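Local coordinates for 3',5'-cyclic-nucleotide phosphodiesterase 1 (Saccharomyces cerevisiae, PDB 4OJV), which belongs to the class-II cyclic-nucleotide phosphodiesterases of the metallo-hydrolase clan and holds a pair of zinc ions, at residues Ser255-Glu258 against Glu259-Tyr263; Ile301-Leu304 against Ser305-Asn308; Leu344-Leu347 against Ala348-Asn352. One frame throughout, in Å; residues are numbered along the deposited sequence.

The three contacts are short stretches of about two turns on neighbouring helices, 256-267, 297-311 and 336-350. Contact 2 lies between the others: its centre is about 11 Å from that of contact 1 and about 11 Å from that of contact 3, whereas contacts 1 and 3 have centres about 22 Å apart and do not touch. Polar side chains tie the row together, with Trp261 NE1 2.8 Å from Glu303 OE1 and Arg351 NH1 2.7 Å from Asn302 OD1; both are probable hydrogen bonds. None of these segments supplies a zinc ligand. The metal-binding residues include His213, Asp244 and His326, at or near the ends of strands 204-215, 238-242 and 321-325.

Contact 1 of 3, residues Ser255-Glu258 against Glu259-Tyr263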
loop_
_atom_site.group_PDB
_atom_site.type_symbol
_atom_site.label_atom_id
_atom_site.label_comp_id
_atom_site.label_asym_id
_atom_site.label_seq_id
_atom_site.Cartn_x
_atom_site.Cartn_y
_atom_site.Cartn_z
ATOM N N SER A 255 -22.342 -22.619 -11.131
ATOM C CA SER A 255 -21.309 -22.566 -12.165
ATOM C C SER A 255 -21.196 -21.141 -12.699
ATOM O O SER A 255 -21.539 -20.859 -13.848
ATOM C CB SER A 255 -21.614 -23.547 -13.305
ATOM O OG SER A 255 -21.666 -24.882 -12.835
ATOM N N LEU A 256 -20.710 -20.246 -11.842
ATOM C CA LEU A 256 -20.582 -18.830 -12.169
ATOM C C LEU A 256 -19.681 -18.579 -13.370
ATOM O O LEU A 256 -20.007 -17.746 -14.215
ATOM C CB LEU A 256 -20.095 -18.042 -10.953
ATOM C CG LEU A 256 -21.051 -17.962 -9.754
ATOM C CD1 LEU A 256 -20.403 -17.235 -8.587
ATOM C CD2 LEU A 256 -22.374 -17.302 -10.120
ATOM N N LEU A 257 -18.567 -19.305 -13.460
ATOM C CA LEU A 257 -17.677 -19.163 -14.611
ATOM C C LEU A 257 -18.311 -19.653 -15.911
ATOM O O LEU A 257 -18.181 -18.995 -16.934
ATOM C CB LEU A 257 -16.323 -19.828 -14.357
ATOM C CG LEU A 257 -15.415 -19.020 -13.419
ATOM C CD1 LEU A 257 -14.279 -19.879 -12.898
ATOM C CD2 LEU A 257 -14.874 -17.761 -14.092
ATOM N N GLU A 258 -19.008 -20.790 -15.870
ATOM C CA GLU A 258 -19.734 -21.264 -17.044
ATOM C C GLU A 258 -20.753 -20.229 -17.521
ATOM O O GLU A 258 -20.849 -19.974 -18.719
ATOM C CB GLU A 258 -20.402 -22.612 -16.766
ATOM C CG GLU A 258 -20.957 -23.310 -18.003
ATOM C CD GLU A 258 -21.402 -24.731 -17.715
ATOM O OE1 GLU A 258 -22.127 -24.947 -16.716
ATOM O OE2 GLU A 258 -21.026 -25.633 -18.491
ATOM N N GLU A 259 -21.496 -19.635 -16.587
ATOM C CA GLU A 259 -22.427 -18.552 -16.905
ATOM C C GLU A 259 -21.691 -17.405 -17.599
ATOM O O GLU A 259 -22.161 -16.866 -18.603
ATOM C CB GLU A 259 -23.117 -18.025 -15.646
ATOM C CG GLU A 259 -24.074 -18.996 -14.975
ATOM C CD GLU A 259 -24.688 -18.425 -13.711
ATOM O OE1 GLU A 259 -24.833 -17.187 -13.615
ATOM O OE2 GLU A 259 -25.031 -19.219 -12.812
ATOM N N PHE A 260 -20.526 -17.039 -17.065
ATOM C CA PHE A 260 -19.767 -15.944 -17.633
ATOM C C PHE A 260 -19.282 -16.243 -19.054
ATOM O O PHE A 260 -19.505 -15.439 -19.970
ATOM C CB PHE A 260 -18.585 -15.553 -16.745
ATOM C CG PHE A 260 -17.812 -14.398 -17.300
ATOM C CD1 PHE A 260 -18.335 -13.109 -17.203
ATOM C CD2 PHE A 260 -16.621 -14.589 -17.987
ATOM C CE1 PHE A 260 -17.660 -12.028 -17.746
ATOM C CE2 PHE A 260 -15.944 -13.515 -18.534
ATOM C CZ PHE A 260 -16.467 -12.237 -18.416
ATOM N N TRP A 261 -18.612 -17.382 -19.244
ATOM C CA TRP A 261 -18.079 -17.701 -20.568
ATOM C C TRP A 261 -19.173 -17.875 -21.580
ATOM O O TRP A 261 -19.000 -17.509 -22.738
ATOM C CB TRP A 261 -17.186 -18.937 -20.557
ATOM C CG TRP A 261 -16.030 -18.879 -19.590
ATOM C CD1 TRP A 261 -15.714 -19.808 -18.606
ATOM C CD2 TRP A 261 -14.989 -17.846 -19.495
ATOM N NE1 TRP A 261 -14.584 -19.429 -17.920
ATOM C CE2 TRP A 261 -14.101 -18.262 -18.404
ATOM C CE3 TRP A 261 -14.711 -16.666 -20.181
ATOM C CZ2 TRP A 261 -12.995 -17.509 -18.029
ATOM C CZ3 TRP A 261 -13.590 -15.918 -19.795
ATOM C CH2 TRP A 261 -12.760 -16.330 -18.740
ATOM N N SER A 262 -20.304 -18.428 -21.142
ATOM C CA SER A 262 -21.465 -18.585 -22.021
ATOM C C SER A 262 -21.974 -17.224 -22.485
ATOM O O SER A 262 -22.269 -17.033 -23.667
ATOM C CB SER A 262 -22.577 -19.365 -21.322
ATOM O OG SER A 262 -22.171 -20.697 -21.057
ATOM N N TYR A 263 -22.046 -16.268 -21.562
ATOM C CA TYR A 263 -22.478 -14.916 -21.903
ATOM C C TYR A 263 -21.526 -14.271 -22.910
ATOM O O TYR A 263 -21.963 -13.663 -23.891
ATOM C CB TYR A 263 -22.581 -14.056 -20.639
ATOM C CG TYR A 263 -23.165 -12.678 -20.866
ATOM C CD1 TYR A 263 -22.373 -11.631 -21.329
ATOM C CD2 TYR A 263 -24.509 -12.418 -20.601
ATOM C CE1 TYR A 263 -22.901 -10.367 -21.538
ATOM C CE2 TYR A 263 -25.048 -11.155 -20.806
ATOM C CZ TYR A 263 -24.240 -10.132 -21.271
ATOM O OH TYR A 263 -24.767 -8.876 -21.475
#
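Leu257 and Trp261 lie one turn apart near the start of helix 256-267, the helix of the beta-alpha-beta crossover that links parallel strands 238-242 and 273-279. Their side chains run alongside each other in the same direction, with Leu257 CB 4.0 Å from Trp261 NE1. With CG anti to the carbonyl carbon (chi1 -56°), the indole folds back along the helix, and Trp261 CD1 comes within 3.1 Å of Leu257 O, approaching obliquely to the ring. That same oxygen takes the backbone bond from Trp261 N, nearly straight at 172°. The preceding residue adds a second ring: Phe260 CD2 lies 3.6 Å above the plane of the Trp261 ring, offset toward its rim, while Trp261 CZ3 sits at the Phe260 edge in the plane of that ring.

Polar groups occupy the more accessible flank. Glu258 O is gripped twice, by Ser262 N at 2.9 Å and by Ser262 OG at 2.8 Å, the two donors arriving from opposite faces of the carbonyl plane. A serine suits this place because its short hydroxyl can turn back onto the preceding turn. Ser255 stands at the N-cap position but makes no capping bond with its side chain. Its carbonyl accepts Glu259 N, and Glu259 CG passes 3.3 Å from Ser255 O on the way to a salt bridge between Glu259 OE1 and Lys194.

Asp248 accepts a hydrogen bond from Leu257 N in the first turn. The large apolar residues fill the interfaces of the helix: Phe260 meets Phe209 and Phe227 edge-to-face over strands 204-215 and 222-232, and Trp261 packs on Leu307 and Leu310 of helix 297-311 while its NE1 bonds to Glu303.

Contact 2 of 3, residues Ile301-Leu304 against Ser305-Asn308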
loop_
_atom_site.group_PDB
_atom_site.type_symbol
_atom_site.label_atom_id
_atom_site.label_comp_id
_atom_site.label_asym_id
_atom_site.label_seq_id
_atom_site.Cartn_x
_atom_site.Cartn_y
_atom_site.Cartn_z
ATOM N N ILE A 301 -5.949 -22.359 -17.918
ATOM C CA ILE A 301 -6.088 -22.977 -19.238
ATOM C C ILE A 301 -7.407 -23.754 -19.353
ATOM O O ILE A 301 -8.057 -23.714 -20.399
ATOM C CB ILE A 301 -4.850 -23.828 -19.616
ATOM C CG1 ILE A 301 -3.625 -22.932 -19.875
ATOM C CG2 ILE A 301 -5.122 -24.722 -20.830
ATOM C CD1 ILE A 301 -3.717 -22.033 -21.098
ATOM N N ASN A 302 -7.839 -24.410 -18.276
ATOM C CA ASN A 302 -9.133 -25.104 -18.308
ATOM C C ASN A 302 -10.290 -24.139 -18.552
ATOM O O ASN A 302 -11.218 -24.450 -19.305
ATOM C CB ASN A 302 -9.386 -25.894 -17.021
ATOM C CG ASN A 302 -8.569 -27.169 -16.941
ATOM O OD1 ASN A 302 -7.931 -27.579 -17.907
ATOM N ND2 ASN A 302 -8.588 -27.803 -15.776
ATOM N N GLU A 303 -10.236 -22.967 -17.920
ATOM C CA GLU A 303 -11.251 -21.944 -18.139
ATOM C C GLU A 303 -11.246 -21.430 -19.574
ATOM O O GLU A 303 -12.305 -21.319 -20.202
ATOM C CB GLU A 303 -11.111 -20.789 -17.134
ATOM C CG GLU A 303 -11.393 -21.186 -15.684
ATOM C CD GLU A 303 -12.753 -21.849 -15.489
ATOM O OE1 GLU A 303 -13.729 -21.446 -16.158
ATOM O OE2 GLU A 303 -12.852 -22.781 -14.661
ATOM N N LEU A 304 -10.061 -21.144 -20.101
ATOM C CA LEU A 304 -9.936 -20.704 -21.491
ATOM C C LEU A 304 -10.380 -21.792 -22.469
ATOM O O LEU A 304 -10.987 -21.489 -23.497
ATOM C CB LEU A 304 -8.517 -20.224 -21.778
ATOM C CG LEU A 304 -8.064 -18.987 -20.998
ATOM C CD1 LEU A 304 -6.578 -18.768 -21.207
ATOM C CD2 LEU A 304 -8.858 -17.757 -21.414
ATOM N N SER A 305 -10.122 -23.053 -22.123
ATOM C CA SER A 305 -10.597 -24.186 -22.924
ATOM C C SER A 305 -12.130 -24.217 -22.960
ATOM O O SER A 305 -12.729 -24.490 -24.007
ATOM C CB SER A 305 -10.050 -25.489 -22.349
ATOM O OG SER A 305 -8.667 -25.622 -22.623
ATOM N N ASN A 306 -12.770 -23.928 -21.823
ATOM C CA ASN A 306 -14.227 -23.842 -21.765
ATOM C C ASN A 306 -14.765 -22.729 -22.667
ATOM O O ASN A 306 -15.723 -22.942 -23.420
ATOM C CB ASN A 306 -14.726 -23.675 -20.327
ATOM C CG ASN A 306 -14.463 -24.899 -19.466
ATOM O OD1 ASN A 306 -14.155 -25.986 -19.966
ATOM N ND2 ASN A 306 -14.586 -24.725 -18.155
ATOM N N LEU A 307 -14.141 -21.553 -22.617
ATOM C CA LEU A 307 -14.509 -20.470 -23.517
ATOM C C LEU A 307 -14.330 -20.888 -24.981
ATOM O O LEU A 307 -15.186 -20.607 -25.826
ATOM C CB LEU A 307 -13.688 -19.212 -23.211
ATOM C CG LEU A 307 -13.961 -18.012 -24.132
ATOM C CD1 LEU A 307 -15.415 -17.558 -24.074
ATOM C CD2 LEU A 307 -13.023 -16.862 -23.799
ATOM N N ASN A 308 -13.219 -21.556 -25.265
ATOM C CA ASN A 308 -12.940 -22.067 -26.603
ATOM C C ASN A 308 -14.040 -23.004 -27.107
ATOM O O ASN A 308 -14.505 -22.869 -28.243
ATOM C CB ASN A 308 -11.594 -22.775 -26.615
ATOM C CG ASN A 308 -11.185 -23.213 -28.000
ATOM O OD1 ASN A 308 -11.212 -22.421 -28.938
ATOM N ND2 ASN A 308 -10.780 -24.471 -28.130
HETATM O O HOH W 1 -16.124 -22.835 -16.548
#
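Ser305 and Ile301 meet on one side of helix 297-311, and Glu303 and Asn306 on another. Four backbone N-H groups, from Ser305 to Asn308, bond to the carbonyls four residues earlier, as in a regular alpha helix. Ser305 adds a side-chain bond to this set. With OG anti to the carbonyl carbon (chi1 -73°), the hydroxyl turns back and donates to Ile301 O at 3.0 Å from above the carbonyl plane, so that oxygen accepts from both Ser305 N and Ser305 OG.

The second polar link runs through water. Glu303 OE1 and Asn306 ND2 are 3.9 Å apart, too far for direct bonding, and their carboxylate and amide planes stand at 90°. A water spans them, donating to Glu303 OE1 at 2.8 Å and accepting from Asn306 ND2 at 2.9 Å.

The Ile301 methyl CG2 lies 4.1 Å from Ser305 OG, a plain van der Waals approach to the hydroxyl. The Ile301 side chain packs on Leu344, Leu347 and Ala348 of helix 336-350, while Leu307 packs on Trp261 and Val264 of helix 256-267.

OE1 of the buried residue Glu303 thus accepts from both the water and Trp261 NE1, a pairing consistent with an ionised carboxylate stabilised by neutral donors.

Contact 3 of 3, residues Leu344-Leu347 against Ala348-Asn352; sequences LRFL and AEERN
Leu344 and Ala348 begin the last turns of helix 336-350, which belongs to the beta-alpha-beta unit joining strands 321-325 and 357-360 and closes in a Schellman motif, with Asn352 at positive phi. Ala348 N bonds to Leu344 O at 2.9 Å, and the methyl CB of Ala348 is 3.3 Å from the same oxygen. A side chain this small suits a site pressed against Ile301, Leu353 and Leu356. Arg345 accepts Glu349 N with its carbonyl and sends its guanidinium away from this turn to the carbonyl of Ile358.

Phe346 accepts Glu350 N with its carbonyl, and its ring swings round toward the Glu350 carboxylate. Glu350 CG is anti to the backbone N (chi1 180°) and the chain runs on extended, which brings Glu350 OE1 to 3.4 Å from Phe346 CE1 with ring and carboxylate planes 75° apart. Both residues are exposed.

Leu347 lies alongside Glu350, pointing the same way, with Leu347 CD2 3.9 Å from Glu350 OE2, and its CB packs on Ile301. Arg351, bent at chi2 toward its hydrogen bond with Asn302, sets its CG 3.3 Å from Leu347 O, the oxygen that also accepts Arg351 N.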
loop_
_atom_site.group_PDB
_atom_site.type_symbol
_atom_site.label_atom_id
_atom_site.label_comp_id
_atom_site.label_asym_id
_atom_site.label_seq_id
_atom_site.Cartn_x
_atom_site.Cartn_y
_atom_site.Cartn_z
ATOM N N LEU A 344 1.748 -21.584 -19.085
ATOM C CA LEU A 344 0.519 -21.267 -19.809
ATOM C C LEU A 344 0.667 -21.497 -21.313
ATOM O O LEU A 344 -0.225 -22.076 -21.946
ATOM C CB LEU A 344 0.085 -19.827 -19.542
ATOM C CG LEU A 344 -0.500 -19.540 -18.158
ATOM C CD1 LEU A 344 -0.610 -18.039 -17.939
ATOM C CD2 LEU A 344 -1.851 -20.197 -17.970
ATOM N N ARG A 345 1.781 -21.051 -21.880
ATOM C CA ARG A 345 2.017 -21.228 -23.316
ATOM C C ARG A 345 2.128 -22.707 -23.685
ATOM O O ARG A 345 1.592 -23.140 -24.716
ATOM C CB ARG A 345 3.250 -20.451 -23.763
ATOM C CG ARG A 345 3.011 -18.953 -23.820
ATOM C CD ARG A 345 4.282 -18.209 -24.173
ATOM N NE ARG A 345 4.025 -16.779 -24.336
ATOM C CZ ARG A 345 4.965 -15.839 -24.339
ATOM N NH1 ARG A 345 6.241 -16.159 -24.168
ATOM N NH2 ARG A 345 4.629 -14.566 -24.499
ATOM N N PHE A 346 2.797 -23.477 -22.827
ATOM C CA PHE A 346 2.931 -24.917 -23.049
ATOM C C PHE A 346 1.565 -25.600 -23.012
ATOM O O PHE A 346 1.232 -26.394 -23.900
ATOM C CB PHE A 346 3.872 -25.544 -22.015
ATOM C CG PHE A 346 4.018 -27.037 -22.158
ATOM C CD1 PHE A 346 3.126 -27.901 -21.528
ATOM C CD2 PHE A 346 5.045 -27.578 -22.927
ATOM C CE1 PHE A 346 3.251 -29.277 -21.664
ATOM C CE2 PHE A 346 5.177 -28.954 -23.062
ATOM C CZ PHE A 346 4.278 -29.800 -22.432
ATOM N N LEU A 347 0.767 -25.288 -21.994
ATOM C CA LEU A 347 -0.538 -25.912 -21.827
ATOM C C LEU A 347 -1.516 -25.493 -22.921
ATOM O O LEU A 347 -2.327 -26.305 -23.372
ATOM C CB LEU A 347 -1.114 -25.643 -20.433
ATOM C CG LEU A 347 -0.432 -26.349 -19.255
ATOM C CD1 LEU A 347 -0.874 -25.728 -17.935
ATOM C CD2 LEU A 347 -0.696 -27.853 -19.262
ATOM N N ALA A 348 -1.422 -24.243 -23.368
ATOM C CA ALA A 348 -2.256 -23.772 -24.469
ATOM C C ALA A 348 -1.943 -24.545 -25.756
ATOM O O ALA A 348 -2.862 -24.943 -26.479
ATOM C CB ALA A 348 -2.099 -22.272 -24.678
ATOM N N GLU A 349 -0.654 -24.754 -26.025
ATOM C CA GLU A 349 -0.205 -25.524 -27.194
ATOM C C GLU A 349 -0.666 -26.977 -27.108
ATOM O O GLU A 349 -1.120 -27.541 -28.102
ATOM C CB GLU A 349 1.320 -25.452 -27.339
ATOM C CG GLU A 349 1.876 -26.093 -28.610
ATOM C CD GLU A 349 1.878 -25.143 -29.791
ATOM O OE1 GLU A 349 2.687 -24.190 -29.790
ATOM O OE2 GLU A 349 1.083 -25.358 -30.730
ATOM N N GLU A 350 -0.550 -27.568 -25.920
ATOM C CA GLU A 350 -0.966 -28.952 -25.667
ATOM C C GLU A 350 -2.475 -29.123 -25.859
ATOM O O GLU A 350 -2.932 -30.154 -26.367
ATOM C CB GLU A 350 -0.541 -29.363 -24.252
ATOM C CG GLU A 350 -0.914 -30.777 -23.834
ATOM C CD GLU A 350 -0.324 -31.140 -22.486
ATOM O OE1 GLU A 350 0.864 -31.526 -22.440
ATOM O OE2 GLU A 350 -1.047 -31.035 -21.474
ATOM N N ARG A 351 -3.234 -28.099 -25.473
ATOM C CA ARG A 351 -4.696 -28.086 -25.594
ATOM C C ARG A 351 -5.193 -27.557 -26.943
ATOM O O ARG A 351 -6.403 -27.410 -27.140
ATOM C CB ARG A 351 -5.326 -27.259 -24.466
ATOM C CG ARG A 351 -5.193 -27.852 -23.073
ATOM C CD ARG A 351 -6.210 -28.955 -22.827
ATOM N NE ARG A 351 -6.095 -29.489 -21.473
ATOM C CZ ARG A 351 -6.742 -29.005 -20.416
ATOM N NH1 ARG A 351 -7.565 -27.969 -20.544
ATOM N NH2 ARG A 351 -6.568 -29.563 -19.226
ATOM N N ASN A 352 -4.261 -27.263 -27.851
ATOM C CA ASN A 352 -4.579 -26.732 -29.188
ATOM C C ASN A 352 -5.576 -25.564 -29.165
ATOM O O ASN A 352 -6.637 -25.624 -29.776
ATOM C CB ASN A 352 -5.059 -27.848 -30.142
ATOM C CG ASN A 352 -3.972 -28.859 -30.468
ATOM O OD1 ASN A 352 -3.482 -29.571 -29.591
ATOM N ND2 ASN A 352 -3.606 -28.943 -31.745
#